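Local atomic coordinates of succinoglycan biosynthesis protein (PDB entry 2QGM), a protein that probably acts as a hydrolase of the erythromycin esterase type, though named for succinoglycan biosynthesis and of unproven substrate. Residues G80-G85 and S373-L378; N273-I278 and E317-Y322. All blocks are in the same frame, centred on the assembly; numbering follows the deposited sequence.

Interaction 1. Residues G80-G85 and S373-L378; sequences GENTHG and SFNYTL
The backbones of Gly-80–Gly-85 and Ser-373–Leu-378 never meet: at their nearest, the CA atoms of Asn-82 and Asn-375 stand 10.2 Å apart, and two side chains bridge the gap. One partner is an irregular loop, the other the first turn of a helix. Ser-373 is the N-cap of that helix, its OG accepting from Tyr-376 N at 3.2 Å, while Leu-378 N bonds to Phe-374 O at 2.9 Å. The loop carries an ST turn, in which Thr-83 OG1 takes the N-H of Gly-85 at 2.9 Å.

Asn-82 and Asn-375 reach towards each other from opposite directions, and their amide planes lie 25° apart, so the two flat groups are only moderately twisted. As modelled, Asn-82 ND2 is 3.3 Å from Asn-375 OD1; both amides are probably modelled the wrong way round, so which atoms face each other, and whether they are bonded, stays open. In Asn-375 the amide carbon CG lies anti to the carbonyl carbon, with chi1 at -62°, and this carries the group out from the helix towards the loop. The touching groups are buried, and Leu-408 of strand 404-408 packs against both asparagines. Close by in the loop, Lys-93 and Tyr-140 hold the two carboxylate oxygens of Glu-81, the first by a salt bridge to OE1, the second by a hydrogen bond to OE2.

In this example the loop between strand 76-79 of the mixed central sheet and helix 87-104, a beta-alpha connection, faces the N-capped start of helix 374-380 through a single asparagine pair of uncertain bonding.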
ATOM      1  N   GLY A  80      -3.818  -5.407   1.771  1.00 14.62           N
ATOM      2  CA  GLY A  80      -3.894  -4.578   2.964  1.00 15.14           C
ATOM      3  C   GLY A  80      -3.294  -5.146   4.238  1.00 15.69           C
ATOM      4  O   GLY A  80      -2.791  -6.269   4.269  1.00 17.29           O
ATOM      5  N   GLU A  81      -3.333  -4.331   5.287  1.00 16.23           N
ATOM      6  CA  GLU A  81      -2.855  -4.705   6.613  1.00 15.86           C
ATOM      7  C   GLU A  81      -3.770  -4.028   7.628  1.00 16.24           C
ATOM      8  O   GLU A  81      -4.060  -2.825   7.527  1.00 16.29           O
ATOM      9  CB  GLU A  81      -1.384  -4.292   6.806  1.00 14.41           C
ATOM     10  CG  GLU A  81      -1.046  -2.892   6.324  1.00 16.38           C
ATOM     11  CD  GLU A  81       0.449  -2.665   6.249  1.00 20.86           C
ATOM     12  OE1 GLU A  81       1.148  -3.526   5.677  1.00 18.40           O
ATOM     13  OE2 GLU A  81       0.932  -1.623   6.749  1.00 18.95           O
ATOM     14  N   ASN A  82      -4.245  -4.813   8.593  1.00 14.57           N
ATOM     15  CA  ASN A  82      -5.163  -4.310   9.606  1.00 16.26           C
ATOM     16  C   ASN A  82      -4.563  -3.213  10.478  1.00 15.80           C
ATOM     17  O   ASN A  82      -5.272  -2.319  10.937  1.00 14.88           O
ATOM     18  CB  ASN A  82      -5.669  -5.459  10.482  1.00 15.80           C
ATOM     19  CG  ASN A  82      -7.085  -5.225  10.967  1.00 19.62           C
ATOM     20  OD1 ASN A  82      -7.601  -4.110  10.870  1.00 20.39           O
ATOM     21  ND2 ASN A  82      -7.725  -6.270  11.486  1.00 16.83           N
ATOM     22  N   THR A  83      -3.262  -3.300  10.724  1.00 15.33           N
ATOM     23  CA  THR A  83      -2.563  -2.288  11.502  1.00 16.13           C
ATOM     24  C   THR A  83      -1.248  -2.066  10.782  1.00 14.77           C
ATOM     25  O   THR A  83      -0.961  -2.734   9.780  1.00 17.47           O
ATOM     26  CB  THR A  83      -2.241  -2.749  12.944  1.00 16.34           C
ATOM     27  OG1 THR A  83      -1.026  -3.512  12.944  1.00 16.34           O
ATOM     28  CG2 THR A  83      -3.380  -3.599  13.499  1.00 17.08           C
ATOM     29  N   HIS A  84      -0.454  -1.127  11.286  1.00 16.29           N
ATOM     30  CA  HIS A  84       0.862  -0.828  10.726  1.00 13.86           C
ATOM     31  C   HIS A  84       1.928  -1.365  11.681  1.00 14.97           C
ATOM     32  O   HIS A  84       3.068  -0.919  11.660  1.00 15.47           O
ATOM     33  CB  HIS A  84       1.042   0.685  10.560  1.00 15.60           C
ATOM     34  CG  HIS A  84       0.470   1.227   9.285  1.00 16.90           C
ATOM     35  ND1 HIS A  84      -0.092   2.482   9.188  1.00 20.35           N
ATOM     36  CD2 HIS A  84       0.425   0.701   8.036  1.00 15.48           C
ATOM     37  CE1 HIS A  84      -0.460   2.705   7.938  1.00 17.84           C
ATOM     38  NE2 HIS A  84      -0.156   1.639   7.220  1.00 22.74           N
ATOM     39  N   GLY A  85       1.559  -2.332  12.521  1.00 15.63           N
ATOM     40  CA  GLY A  85       2.531  -2.871  13.457  1.00 15.66           C
ATOM     41  C   GLY A  85       2.324  -4.292  13.951  1.00 16.24           C
ATOM     42  O   GLY A  85       2.685  -4.605  15.087  1.00 17.75           O
ATOM     43  N   SER A 373     -17.957  -6.906  16.119  1.00 29.09           N
ATOM     44  CA  SER A 373     -17.140  -6.756  14.911  1.00 27.14           C
ATOM     45  C   SER A 373     -16.940  -8.011  14.060  1.00 26.60           C
ATOM     46  O   SER A 373     -17.057  -9.142  14.542  1.00 26.00           O
ATOM     47  CB  SER A 373     -15.763  -6.205  15.287  1.00 27.58           C
ATOM     48  OG  SER A 373     -15.014  -7.154  16.027  1.00 23.95           O
ATOM     49  N   PHE A 374     -16.632  -7.801  12.784  1.00 23.89           N
ATOM     50  CA  PHE A 374     -16.362  -8.914  11.876  1.00 23.42           C
ATOM     51  C   PHE A 374     -15.161  -9.653  12.456  1.00 22.64           C
ATOM     52  O   PHE A 374     -15.074 -10.876  12.389  1.00 23.52           O
ATOM     53  CB  PHE A 374     -15.980  -8.398  10.482  1.00 22.92           C
ATOM     54  CG  PHE A 374     -17.098  -7.722   9.752  1.00 22.04           C
ATOM     55  CD1 PHE A 374     -18.154  -8.461   9.224  1.00 22.44           C
ATOM     56  CD2 PHE A 374     -17.092  -6.341   9.575  1.00 22.47           C
ATOM     57  CE1 PHE A 374     -19.186  -7.835   8.527  1.00 22.27           C
ATOM     58  CE2 PHE A 374     -18.117  -5.703   8.879  1.00 22.30           C
ATOM     59  CZ  PHE A 374     -19.168  -6.456   8.354  1.00 24.75           C
ATOM     60  N   ASN A 375     -14.241  -8.880  13.029  1.00 24.26           N
ATOM     61  CA  ASN A 375     -13.008  -9.406  13.605  1.00 23.42           C
ATOM     62  C   ASN A 375     -13.183 -10.448  14.694  1.00 24.71           C
ATOM     63  O   ASN A 375     -12.510 -11.477  14.690  1.00 24.27           O
ATOM     64  CB  ASN A 375     -12.168  -8.247  14.127  1.00 23.11           C
ATOM     65  CG  ASN A 375     -11.763  -7.296  13.023  1.00 21.13           C
ATOM     66  OD1 ASN A 375     -10.714  -7.459  12.394  1.00 24.31           O
ATOM     67  ND2 ASN A 375     -12.606  -6.308  12.761  1.00 19.33           N
ATOM     68  N   TYR A 376     -14.078 -10.195  15.637  1.00 25.83           N
ATOM     69  CA  TYR A 376     -14.266 -11.167  16.694  1.00 27.27           C
ATOM     70  C   TYR A 376     -15.012 -12.401  16.224  1.00 24.33           C
ATOM     71  O   TYR A 376     -14.784 -13.494  16.736  1.00 23.39           O
ATOM     72  CB  TYR A 376     -14.922 -10.501  17.903  1.00 31.66           C
ATOM     73  CG  TYR A 376     -13.855 -10.002  18.854  1.00 35.98           C
ATOM     74  CD1 TYR A 376     -13.263 -10.871  19.768  1.00 36.50           C
ATOM     75  CD2 TYR A 376     -13.347  -8.707  18.756  1.00 35.58           C
ATOM     76  CE1 TYR A 376     -12.185 -10.473  20.555  1.00 38.23           C
ATOM     77  CE2 TYR A 376     -12.268  -8.296  19.538  1.00 37.28           C
ATOM     78  CZ  TYR A 376     -11.690  -9.187  20.432  1.00 37.02           C
ATOM     79  OH  TYR A 376     -10.595  -8.813  21.174  1.00 38.50           O
ATOM     80  N   THR A 377     -15.879 -12.234  15.232  1.00 24.61           N
ATOM     81  CA  THR A 377     -16.613 -13.373  14.692  1.00 24.57           C
ATOM     82  C   THR A 377     -15.616 -14.258  13.944  1.00 24.04           C
ATOM     83  O   THR A 377     -15.683 -15.484  14.006  1.00 24.59           O
ATOM     84  CB  THR A 377     -17.731 -12.928  13.716  1.00 26.03           C
ATOM     85  OG1 THR A 377     -18.703 -12.141  14.418  1.00 28.80           O
ATOM     86  CG2 THR A 377     -18.419 -14.141  13.109  1.00 27.90           C
ATOM     87  N   LEU A 378     -14.679 -13.626  13.244  1.00 24.43           N
ATOM     88  CA  LEU A 378     -13.666 -14.365  12.498  1.00 22.39           C
ATOM     89  C   LEU A 378     -12.779 -15.150  13.461  1.00 21.96           C
ATOM     90  O   LEU A 378     -12.283 -16.231  13.127  1.00 22.59           O
ATOM     91  CB  LEU A 378     -12.808 -13.404  11.668  1.00 22.37           C
ATOM     92  CG  LEU A 378     -13.457 -12.766  10.433  1.00 21.65           C
ATOM     93  CD1 LEU A 378     -12.514 -11.706   9.848  1.00 22.28           C
ATOM     94  CD2 LEU A 378     -13.760 -13.842   9.398  1.00 22.54           C
TER

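Interaction 2. Residues N273-I278 and E317-Y322; sequences NDYPSI and EKLYPY
The ring of Tyr-275 reaches Leu-319 with its edge: Leu-319 O lies near the ring plane, whereas Lys-318 O approaches obliquely, 3.7 Å from Tyr-275 CE2. The phenol donates through OH to Leu-319 O at 2.9 Å. The oxygen is met in its carbonyl plane on a lone pair, with a C=O...donor angle of 123°, close to the direction expected for an sp2 acceptor. With chi1 at -177°, Tyr-275 holds CG opposite its own nitrogen, and the side chain, extended from the backbone, carries its ring from just before helix 276-297 to the loop. Beside the hydroxyl, Leu-319 CD2 makes a looser contact with Tyr-275 OH at 3.9 Å.

A second aromatic ring, that of Tyr-322, meets Pro-276 O obliquely through CD1 at 4.1 Å. Between the two tyrosines, Pro-276 and Pro-321 are the residues whose CA atoms come nearest across the contact, 6.9 Å apart. Within 273-278, Ser-277 OG in the first turn donates to the syn lone pair of Asp-274 OD1, in the loop before it, at 2.9 Å.

This surface contact is a tyrosine hydroxyl bound to a main-chain carbonyl, joining the N-terminal end of helix 276-297 to the loop between helices 307-310 and 324-332.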
ATOM      1  N   ASN A 273      -6.192  24.566   0.501  1.00 39.92           N
ATOM      2  CA  ASN A 273      -5.932  24.894   1.895  1.00 42.06           C
ATOM      3  C   ASN A 273      -6.902  24.165   2.831  1.00 42.96           C
ATOM      4  O   ASN A 273      -6.855  24.349   4.048  1.00 44.36           O
ATOM      5  CB  ASN A 273      -6.016  26.412   2.096  1.00 43.50           C
ATOM      6  CG  ASN A 273      -5.311  26.873   3.360  1.00 45.10           C
ATOM      7  OD1 ASN A 273      -5.846  26.758   4.463  1.00 46.20           O
ATOM      8  ND2 ASN A 273      -4.094  27.389   3.205  1.00 44.62           N
ATOM      9  N   ASP A 274      -7.769  23.329   2.263  1.00 42.95           N
ATOM     10  CA  ASP A 274      -8.728  22.576   3.069  1.00 42.70           C
ATOM     11  C   ASP A 274      -8.192  21.179   3.373  1.00 41.84           C
ATOM     12  O   ASP A 274      -6.987  20.960   3.326  1.00 42.84           O
ATOM     13  CB  ASP A 274     -10.085  22.491   2.355  1.00 44.83           C
ATOM     14  CG  ASP A 274     -10.009  21.746   1.042  1.00 46.63           C
ATOM     15  OD1 ASP A 274     -11.076  21.456   0.469  1.00 46.37           O
ATOM     16  OD2 ASP A 274      -8.881  21.452   0.578  1.00 50.63           O
ATOM     17  N   TYR A 275      -9.079  20.235   3.679  1.00 39.16           N
ATOM     18  CA  TYR A 275      -8.650  18.871   3.996  1.00 36.58           C
ATOM     19  C   TYR A 275      -9.176  17.805   3.034  1.00 35.14           C
ATOM     20  O   TYR A 275      -8.408  16.992   2.515  1.00 33.78           O
ATOM     21  CB  TYR A 275      -9.064  18.506   5.421  1.00 36.31           C
ATOM     22  CG  TYR A 275      -8.607  17.130   5.860  1.00 37.33           C
ATOM     23  CD1 TYR A 275      -7.303  16.908   6.289  1.00 37.20           C
ATOM     24  CD2 TYR A 275      -9.488  16.049   5.850  1.00 36.94           C
ATOM     25  CE1 TYR A 275      -6.883  15.644   6.704  1.00 37.49           C
ATOM     26  CE2 TYR A 275      -9.081  14.782   6.260  1.00 37.17           C
ATOM     27  CZ  TYR A 275      -7.775  14.586   6.687  1.00 37.70           C
ATOM     28  OH  TYR A 275      -7.370  13.332   7.096  1.00 36.85           O
ATOM     29  N   PRO A 276     -10.494  17.790   2.782  1.00 33.30           N
ATOM     30  CA  PRO A 276     -11.074  16.798   1.872  1.00 31.67           C
ATOM     31  C   PRO A 276     -10.497  16.812   0.453  1.00 29.57           C
ATOM     32  O   PRO A 276     -10.291  15.757  -0.146  1.00 27.65           O
ATOM     33  CB  PRO A 276     -12.571  17.125   1.914  1.00 32.91           C
ATOM     34  CG  PRO A 276     -12.582  18.589   2.164  1.00 34.28           C
ATOM     35  CD  PRO A 276     -11.522  18.741   3.232  1.00 34.42           C
ATOM     36  N   SER A 277     -10.226  18.002  -0.075  1.00 28.86           N
ATOM     37  CA  SER A 277      -9.672  18.119  -1.423  1.00 27.45           C
ATOM     38  C   SER A 277      -8.237  17.599  -1.505  1.00 27.13           C
ATOM     39  O   SER A 277      -7.834  17.033  -2.520  1.00 27.81           O
ATOM     40  CB  SER A 277      -9.721  19.573  -1.903  1.00 30.09           C
ATOM     41  OG  SER A 277     -11.062  20.012  -2.055  1.00 30.40           O
ATOM     42  N   ILE A 278      -7.462  17.790  -0.445  1.00 23.52           N
ATOM     43  CA  ILE A 278      -6.084  17.314  -0.453  1.00 23.80           C
ATOM     44  C   ILE A 278      -6.073  15.797  -0.351  1.00 21.97           C
ATOM     45  O   ILE A 278      -5.340  15.118  -1.078  1.00 20.60           O
ATOM     46  CB  ILE A 278      -5.280  17.919   0.704  1.00 24.66           C
ATOM     47  CG1 ILE A 278      -5.339  19.444   0.610  1.00 25.58           C
ATOM     48  CG2 ILE A 278      -3.833  17.456   0.643  1.00 25.26           C
ATOM     49  CD1 ILE A 278      -4.550  20.149   1.681  1.00 27.57           C
ATOM     50  N   GLU A 317     -14.652   7.543   7.281  1.00 29.28           N
ATOM     51  CA  GLU A 317     -15.128   8.672   6.489  1.00 30.97           C
ATOM     52  C   GLU A 317     -14.568  10.041   6.865  1.00 30.48           C
ATOM     53  O   GLU A 317     -14.430  10.907   6.003  1.00 30.23           O
ATOM     54  CB  GLU A 317     -16.658   8.719   6.520  1.00 33.66           C
ATOM     55  CG  GLU A 317     -17.266   9.646   5.474  1.00 37.50           C
ATOM     56  CD  GLU A 317     -18.752   9.403   5.302  1.00 40.80           C
ATOM     57  OE1 GLU A 317     -19.128   8.241   5.034  1.00 42.78           O
ATOM     58  OE2 GLU A 317     -19.538  10.365   5.421  1.00 42.29           O
ATOM     59  N   LYS A 318     -14.240  10.243   8.138  1.00 31.49           N
ATOM     60  CA  LYS A 318     -13.721  11.536   8.570  1.00 32.20           C
ATOM     61  C   LYS A 318     -12.255  11.775   8.228  1.00 32.47           C
ATOM     62  O   LYS A 318     -11.872  12.897   7.894  1.00 32.08           O
ATOM     63  CB  LYS A 318     -13.970  11.737  10.068  1.00 34.65           C
ATOM     64  CG  LYS A 318     -15.433  12.041  10.387  1.00 37.44           C
ATOM     65  CD  LYS A 318     -15.689  12.259  11.872  1.00 39.33           C
ATOM     66  CE  LYS A 318     -17.154  12.616  12.116  1.00 39.89           C
ATOM     67  NZ  LYS A 318     -17.480  12.743  13.564  1.00 41.85           N
ATOM     68  N   LEU A 319     -11.434  10.730   8.300  1.00 30.76           N
ATOM     69  CA  LEU A 319     -10.014  10.870   7.976  1.00 29.59           C
ATOM     70  C   LEU A 319      -9.735  10.588   6.509  1.00 28.68           C
ATOM     71  O   LEU A 319      -8.874  11.219   5.898  1.00 27.23           O
ATOM     72  CB  LEU A 319      -9.165   9.932   8.832  1.00 32.34           C
ATOM     73  CG  LEU A 319      -9.010  10.295  10.310  1.00 33.52           C
ATOM     74  CD1 LEU A 319      -8.005   9.354  10.960  1.00 35.16           C
ATOM     75  CD2 LEU A 319      -8.532  11.732  10.430  1.00 33.73           C
ATOM     76  N   TYR A 320     -10.463   9.635   5.945  1.00 26.37           N
ATOM     77  CA  TYR A 320     -10.276   9.288   4.543  1.00 26.56           C
ATOM     78  C   TYR A 320     -11.596   9.162   3.800  1.00 24.66           C
ATOM     79  O   TYR A 320     -12.083   8.055   3.572  1.00 23.72           O
ATOM     80  CB  TYR A 320      -9.492   7.982   4.440  1.00 26.96           C
ATOM     81  CG  TYR A 320      -8.050   8.143   4.828  1.00 29.22           C
ATOM     82  CD1 TYR A 320      -7.148   8.746   3.961  1.00 30.45           C
ATOM     83  CD2 TYR A 320      -7.589   7.724   6.072  1.00 30.76           C
ATOM     84  CE1 TYR A 320      -5.822   8.935   4.320  1.00 33.78           C
ATOM     85  CE2 TYR A 320      -6.259   7.909   6.447  1.00 33.32           C
ATOM     86  CZ  TYR A 320      -5.383   8.515   5.563  1.00 33.47           C
ATOM     87  OH  TYR A 320      -4.070   8.720   5.922  1.00 37.80           O
ATOM     88  N   PRO A 321     -12.199  10.302   3.417  1.00 24.08           N
ATOM     89  CA  PRO A 321     -13.473  10.328   2.688  1.00 22.99           C
ATOM     90  C   PRO A 321     -13.295   9.808   1.263  1.00 22.28           C
ATOM     91  O   PRO A 321     -14.262   9.493   0.572  1.00 22.49           O
ATOM     92  CB  PRO A 321     -13.865  11.801   2.736  1.00 22.74           C
ATOM     93  CG  PRO A 321     -12.538  12.489   2.712  1.00 23.89           C
ATOM     94  CD  PRO A 321     -11.743  11.672   3.708  1.00 23.21           C
ATOM     95  N   TYR A 322     -12.042   9.739   0.825  1.00 22.23           N
ATOM     96  CA  TYR A 322     -11.704   9.208  -0.492  1.00 21.88           C
ATOM     97  C   TYR A 322     -10.489   8.324  -0.279  1.00 20.76           C
ATOM     98  O   TYR A 322      -9.654   8.615   0.576  1.00 19.35           O
ATOM     99  CB  TYR A 322     -11.349  10.323  -1.490  1.00 22.61           C
ATOM    100  CG  TYR A 322     -12.469  11.312  -1.702  1.00 25.34           C
ATOM    101  CD1 TYR A 322     -12.557  12.465  -0.930  1.00 24.27           C
ATOM    102  CD2 TYR A 322     -13.481  11.061  -2.630  1.00 26.98           C
ATOM    103  CE1 TYR A 322     -13.629  13.347  -1.070  1.00 29.28           C
ATOM    104  CE2 TYR A 322     -14.562  11.938  -2.779  1.00 29.79           C
ATOM    105  CZ  TYR A 322     -14.629  13.076  -1.991  1.00 30.07           C
ATOM    106  OH  TYR A 322     -15.707  13.926  -2.097  1.00 33.74           O
TER

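In the fold
Followed from the N terminus, the chain leaves central strand 76-79 and enters loop 80-85, the first half of interaction 1. It then builds strands 108-111 and 166-171 and a succession of helices before reaching 273-278. Interaction 2 opens there and closes at 317-322, after helix 276-297, strand 301-304 and helix 307-310. The chain next adds strand 336-344, and only at 373-378 does interaction 1 close its much longer loop. The shorter loop is thus contained wholly within the longer one, without crossing. Their centres are 23 Å apart and their nearest atoms about 7 Å: one contact is buried beside the central sheet, the other joins the start of a helix to a loop at the surface.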